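Local atomic coordinates of dehydroquinate synthase (Thermus thermophilus, PDB entry 1UJN), a protein that probably catalyses the conversion of 3-deoxy-D-arabino-heptulosonate 7-phosphate to 3-dehydroquinate and phosphate, the second step of the chorismate pathway, with NAD(+) and zinc or cobalt as cofactors. Residues L33-D36 with F42-E45; D36-G41 with K160-P165. All coordinates share one frame; numbering follows the deposited sequence.

Overall arrangement
Both contacts lie around the end of strand 31-36 and the start of helix 40-50, and they share D36. Contact 1 pairs residues only six apart in the chain and lies in the interior between strand and helix. Contact 2 starts from the turn that joins these two elements and reaches 160-165, about 120 residues later, where helix 164-181 begins. Their centres are about 11 Å apart, and they meet directly where F35 CE1 packs on E40 CB at 3.7 Å. The first contact packs the helix against the mixed seven-stranded sheet, while the second brings its entry turn beside the lead-in to helix 164-181, near the predicted NAD(+)-binding pair T118 and T119.

Contact 1: residues L33-D36 with F42-E45; sequences LLFD and FAQE
Two different first torsions bring L33 and F35 onto A43. In L33, CG lies anti to the backbone N (chi1 -173°), which carries CG, and with it the two methyls, toward the helix; in F35, CG sits between the backbone N and the carbonyl carbon (chi1 67°), which places CB and the CG side of the ring against A43, while the ring continues toward E40. The evidence is in the distances: A43 CB is 3.6 Å from F35 CB and equally near CG, whereas CD1 and CD2 of the ring are slightly farther from it. The methyl group therefore lodges at the base of the aromatic side chain, approaching the ring obliquely. The two branches of L33 divide the remaining surface. CD2 comes within 4.1 Å of A43 CB, and CD1 lies 3.7 Å from A43 O, so one methyl meets side chain and the other meets helix backbone. No hydrogen bond crosses the interface; all three residues are buried, and with alanine as the helix partner the CA atoms of F35 and A43 can come to 6.3 Å. V46 and A47 extend the helix surface against L33, while V91 of strand 87-92 touches both L33 and F35. This is the strand-to-helix packing of a beta-alpha-beta unit, made of strand 31-36, helix 40-50 and the parallel edge strand 55-58, in the N-terminal half of a dehydroquinate synthase, which probably binds NAD(+).

Contact 2: residues D36-G41 with K160-P165; sequences DRRVEG and KTLPLP
R38 turns one corner of its guanidinium group, NH2, toward the T161 carbonyl, L162 CA and the P163 ring atom CD, and this single nitrogen makes every close approach across the contact. T161 O lies at the guanidinium edge, near its plane, 3.5 Å from NH2. L162 CA and P163 CD stand obliquely to the same group, each 4.0 Å from NH2. The guanidinium edge is thus directed at the T161 carbonyl. T161 turns both its side chain and its carbonyl oxygen to the arginine: its CG2 methyl is 4.0 Å from R38 NH2, with OG1 scarcely more distant. L162 contributes mainly backbone; its CD1 is a looser neighbour at 4.3 Å from NH2.

A bend in the arginine chain at chi3 (59°) swings the guanidinium across to the other segment, and the base of the chain is set by the turn behind it. There R38 N donates to D36 OD1 at 2.7 Å with an N-H...O angle of 158°, closing an Asx turn. The carboxylate oxygen is met on its anti side, and the donor stands 33° out of the carboxylate plane. V39 N also donates to D36 O, so D36 holds the turn through side chain and backbone together.

R38, T161 and P163 are exposed, whereas L162 is buried and touches T119. V39 rests on T118; the pair T118 and T119 is predicted to bind NAD(+). The arrangement joins two helix entrances, with V39 and P163 at the N-cap positions of helices 40-50 and 164-181, beside the probable cofactor site of the dehydroquinate synthase fold.

Contact 1: residues L33-D36 with F42-E45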
loop_
_atom_site.group_PDB
_atom_site.type_symbol
_atom_site.label_atom_id
_atom_site.label_comp_id
_atom_site.label_asym_id
_atom_site.label_seq_id
_atom_site.Cartn_x
_atom_site.Cartn_y
_atom_site.Cartn_z
ATOM N N LEU A 33 -17.721 -5.349 -7.749
ATOM C CA LEU A 33 -18.371 -4.834 -6.555
ATOM C C LEU A 33 -18.300 -5.845 -5.419
ATOM O O LEU A 33 -18.664 -7.007 -5.580
ATOM C CB LEU A 33 -19.835 -4.467 -6.869
ATOM C CG LEU A 33 -20.672 -3.749 -5.798
ATOM C CD1 LEU A 33 -21.829 -3.008 -6.469
ATOM C CD2 LEU A 33 -21.194 -4.757 -4.773
ATOM N N LEU A 34 -17.797 -5.380 -4.278
ATOM C CA LEU A 34 -17.653 -6.176 -3.066
ATOM C C LEU A 34 -18.728 -5.673 -2.098
ATOM O O LEU A 34 -18.874 -4.458 -1.910
ATOM C CB LEU A 34 -16.259 -5.936 -2.474
ATOM C CG LEU A 34 -15.823 -6.759 -1.267
ATOM C CD1 LEU A 34 -15.656 -8.211 -1.697
ATOM C CD2 LEU A 34 -14.507 -6.208 -0.704
ATOM N N PHE A 35 -19.469 -6.583 -1.468
ATOM C CA PHE A 35 -20.532 -6.162 -0.558
ATOM C C PHE A 35 -20.745 -7.044 0.671
ATOM O O PHE A 35 -20.403 -8.222 0.674
ATOM C CB PHE A 35 -21.857 -6.072 -1.327
ATOM C CG PHE A 35 -22.373 -7.408 -1.817
ATOM C CD1 PHE A 35 -23.252 -8.160 -1.041
ATOM C CD2 PHE A 35 -21.973 -7.910 -3.052
ATOM C CE1 PHE A 35 -23.729 -9.394 -1.489
ATOM C CE2 PHE A 35 -22.443 -9.145 -3.511
ATOM C CZ PHE A 35 -23.324 -9.889 -2.727
ATOM N N ASP A 36 -21.317 -6.439 1.709
ATOM C CA ASP A 36 -21.647 -7.127 2.953
ATOM C C ASP A 36 -22.952 -7.860 2.632
ATOM O O ASP A 36 -23.910 -7.230 2.204
ATOM C CB ASP A 36 -21.887 -6.091 4.060
ATOM C CG ASP A 36 -22.280 -6.719 5.387
ATOM O OD1 ASP A 36 -22.960 -7.765 5.384
ATOM O OD2 ASP A 36 -21.918 -6.153 6.440
ATOM N N PHE A 42 -29.371 -3.788 -1.780
ATOM C CA PHE A 42 -28.869 -2.499 -2.225
ATOM C C PHE A 42 -27.654 -2.699 -3.127
ATOM O O PHE A 42 -27.468 -1.976 -4.104
ATOM C CB PHE A 42 -28.497 -1.632 -1.013
ATOM C CG PHE A 42 -27.926 -0.291 -1.378
ATOM C CD1 PHE A 42 -28.607 0.558 -2.243
ATOM C CD2 PHE A 42 -26.705 0.125 -0.853
ATOM C CE1 PHE A 42 -28.082 1.805 -2.585
ATOM C CE2 PHE A 42 -26.172 1.370 -1.187
ATOM C CZ PHE A 42 -26.860 2.211 -2.056
ATOM N N ALA A 43 -26.830 -3.687 -2.791
ATOM C CA ALA A 43 -25.633 -3.981 -3.576
ATOM C C ALA A 43 -26.023 -4.305 -5.016
ATOM O O ALA A 43 -25.392 -3.832 -5.962
ATOM C CB ALA A 43 -24.877 -5.148 -2.962
ATOM N N GLN A 44 -27.072 -5.105 -5.179
ATOM C CA GLN A 44 -27.532 -5.465 -6.514
ATOM C C GLN A 44 -28.096 -4.242 -7.228
ATOM O O GLN A 44 -28.008 -4.136 -8.446
ATOM C CB GLN A 44 -28.596 -6.563 -6.435
ATOM C CG GLN A 44 -28.111 -7.858 -5.810
ATOM C CD GLN A 44 -27.150 -8.642 -6.694
ATOM O OE1 GLN A 44 -26.945 -8.292 -7.857
ATOM N NE2 GLN A 44 -26.548 -9.695 -6.145
ATOM N N GLU A 45 -28.681 -3.317 -6.474
ATOM C CA GLU A 45 -29.232 -2.108 -7.072
ATOM C C GLU A 45 -28.089 -1.223 -7.577
ATOM O O GLU A 45 -28.165 -0.641 -8.667
ATOM C CB GLU A 45 -30.075 -1.337 -6.052
ATOM C CG GLU A 45 -30.652 -0.055 -6.608
ATOM C CD GLU A 45 -31.504 0.696 -5.609
ATOM O OE1 GLU A 45 -31.965 1.806 -5.947
ATOM O OE2 GLU A 45 -31.711 0.183 -4.491
#

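Contact 2: residues D36-G41 with K160-P165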
loop_
_atom_site.group_PDB
_atom_site.type_symbol
_atom_site.label_atom_id
_atom_site.label_comp_id
_atom_site.label_asym_id
_atom_site.label_seq_id
_atom_site.Cartn_x
_atom_site.Cartn_y
_atom_site.Cartn_z
ATOM N N ASP A 36 -21.317 -6.439 1.709
ATOM C CA ASP A 36 -21.647 -7.127 2.953
ATOM C C ASP A 36 -22.952 -7.860 2.632
ATOM O O ASP A 36 -23.910 -7.230 2.204
ATOM C CB ASP A 36 -21.887 -6.091 4.060
ATOM C CG ASP A 36 -22.280 -6.719 5.387
ATOM O OD1 ASP A 36 -22.960 -7.765 5.384
ATOM O OD2 ASP A 36 -21.918 -6.153 6.440
ATOM N N ARG A 37 -22.985 -9.177 2.816
ATOM C CA ARG A 37 -24.189 -9.964 2.523
ATOM C C ARG A 37 -25.449 -9.333 3.108
ATOM O O ARG A 37 -26.538 -9.484 2.555
ATOM C CB ARG A 37 -24.052 -11.388 3.072
ATOM C CG ARG A 37 -22.871 -12.175 2.529
ATOM C CD ARG A 37 -22.765 -13.527 3.227
ATOM N NE ARG A 37 -21.563 -14.269 2.853
ATOM C CZ ARG A 37 -21.311 -14.735 1.634
ATOM N NH1 ARG A 37 -22.181 -14.541 0.651
ATOM N NH2 ARG A 37 -20.188 -15.400 1.398
ATOM N N ARG A 38 -25.297 -8.634 4.229
ATOM C CA ARG A 38 -26.422 -7.979 4.894
ATOM C C ARG A 38 -27.172 -6.982 4.025
ATOM O O ARG A 38 -28.359 -6.742 4.239
ATOM C CB ARG A 38 -25.956 -7.241 6.150
ATOM C CG ARG A 38 -25.933 -8.065 7.411
ATOM C CD ARG A 38 -25.870 -7.158 8.637
ATOM N NE ARG A 38 -27.005 -6.233 8.706
ATOM C CZ ARG A 38 -27.049 -5.029 8.134
ATOM N NH1 ARG A 38 -26.017 -4.575 7.437
ATOM N NH2 ARG A 38 -28.133 -4.274 8.260
ATOM N N VAL A 39 -26.480 -6.375 3.067
ATOM C CA VAL A 39 -27.122 -5.399 2.198
ATOM C C VAL A 39 -27.049 -5.779 0.725
ATOM O O VAL A 39 -26.888 -4.918 -0.134
ATOM C CB VAL A 39 -26.514 -3.983 2.390
ATOM C CG1 VAL A 39 -26.887 -3.442 3.767
ATOM C CG2 VAL A 39 -24.996 -4.035 2.232
ATOM N N GLU A 40 -27.194 -7.068 0.435
ATOM C CA GLU A 40 -27.138 -7.529 -0.943
ATOM C C GLU A 40 -28.177 -6.837 -1.819
ATOM O O GLU A 40 -27.901 -6.522 -2.977
ATOM C CB GLU A 40 -27.336 -9.045 -1.027
ATOM C CG GLU A 40 -27.259 -9.553 -2.467
ATOM C CD GLU A 40 -27.192 -11.061 -2.575
ATOM O OE1 GLU A 40 -27.009 -11.558 -3.708
ATOM O OE2 GLU A 40 -27.316 -11.747 -1.536
ATOM N N GLY A 41 -29.368 -6.609 -1.268
ATOM C CA GLY A 41 -30.418 -5.950 -2.030
ATOM C C GLY A 41 -29.939 -4.640 -2.627
ATOM O O GLY A 41 -30.068 -4.398 -3.829
ATOM N N LYS A 160 -32.174 2.082 7.011
ATOM C CA LYS A 160 -33.420 1.638 7.620
ATOM C C LYS A 160 -33.422 0.194 8.118
ATOM O O LYS A 160 -34.149 -0.142 9.051
ATOM C CB LYS A 160 -34.566 1.884 6.639
ATOM C CG LYS A 160 -34.725 3.369 6.310
ATOM C CD LYS A 160 -35.837 3.647 5.316
ATOM C CE LYS A 160 -35.678 5.040 4.720
ATOM N NZ LYS A 160 -36.420 5.205 3.435
ATOM N N THR A 161 -32.601 -0.660 7.518
ATOM C CA THR A 161 -32.534 -2.056 7.940
ATOM C C THR A 161 -31.452 -2.265 8.995
ATOM O O THR A 161 -31.236 -3.376 9.475
ATOM C CB THR A 161 -32.229 -2.981 6.753
ATOM O OG1 THR A 161 -32.054 -4.321 7.231
ATOM C CG2 THR A 161 -30.961 -2.527 6.036
ATOM N N LEU A 162 -30.783 -1.179 9.355
ATOM C CA LEU A 162 -29.703 -1.225 10.331
ATOM C C LEU A 162 -30.207 -1.405 11.762
ATOM O O LEU A 162 -31.126 -0.711 12.192
ATOM C CB LEU A 162 -28.889 0.071 10.225
ATOM C CG LEU A 162 -27.545 0.166 10.947
ATOM C CD1 LEU A 162 -26.584 -0.886 10.396
ATOM C CD2 LEU A 162 -26.973 1.563 10.760
ATOM N N PRO A 163 -29.620 -2.355 12.514
ATOM C CA PRO A 163 -30.044 -2.577 13.900
ATOM C C PRO A 163 -29.922 -1.251 14.649
ATOM O O PRO A 163 -28.957 -0.518 14.453
ATOM C CB PRO A 163 -29.049 -3.617 14.397
ATOM C CG PRO A 163 -28.800 -4.434 13.159
ATOM C CD PRO A 163 -28.631 -3.367 12.101
ATOM N N LEU A 164 -30.895 -0.936 15.498
ATOM C CA LEU A 164 -30.865 0.325 16.227
ATOM C C LEU A 164 -29.571 0.580 17.012
ATOM O O LEU A 164 -29.033 1.689 16.977
ATOM C CB LEU A 164 -32.070 0.421 17.167
ATOM C CG LEU A 164 -32.238 1.733 17.937
ATOM C CD1 LEU A 164 -32.422 2.896 16.971
ATOM C CD2 LEU A 164 -33.442 1.615 18.865
ATOM N N PRO A 165 -29.055 -0.434 17.729
ATOM C CA PRO A 165 -27.819 -0.223 18.493
ATOM C C PRO A 165 -26.649 0.197 17.606
ATOM O O PRO A 165 -25.854 1.063 17.981
ATOM C CB PRO A 165 -27.588 -1.580 19.154
ATOM C CG PRO A 165 -28.995 -2.096 19.347
ATOM C CD PRO A 165 -29.628 -1.763 18.019
#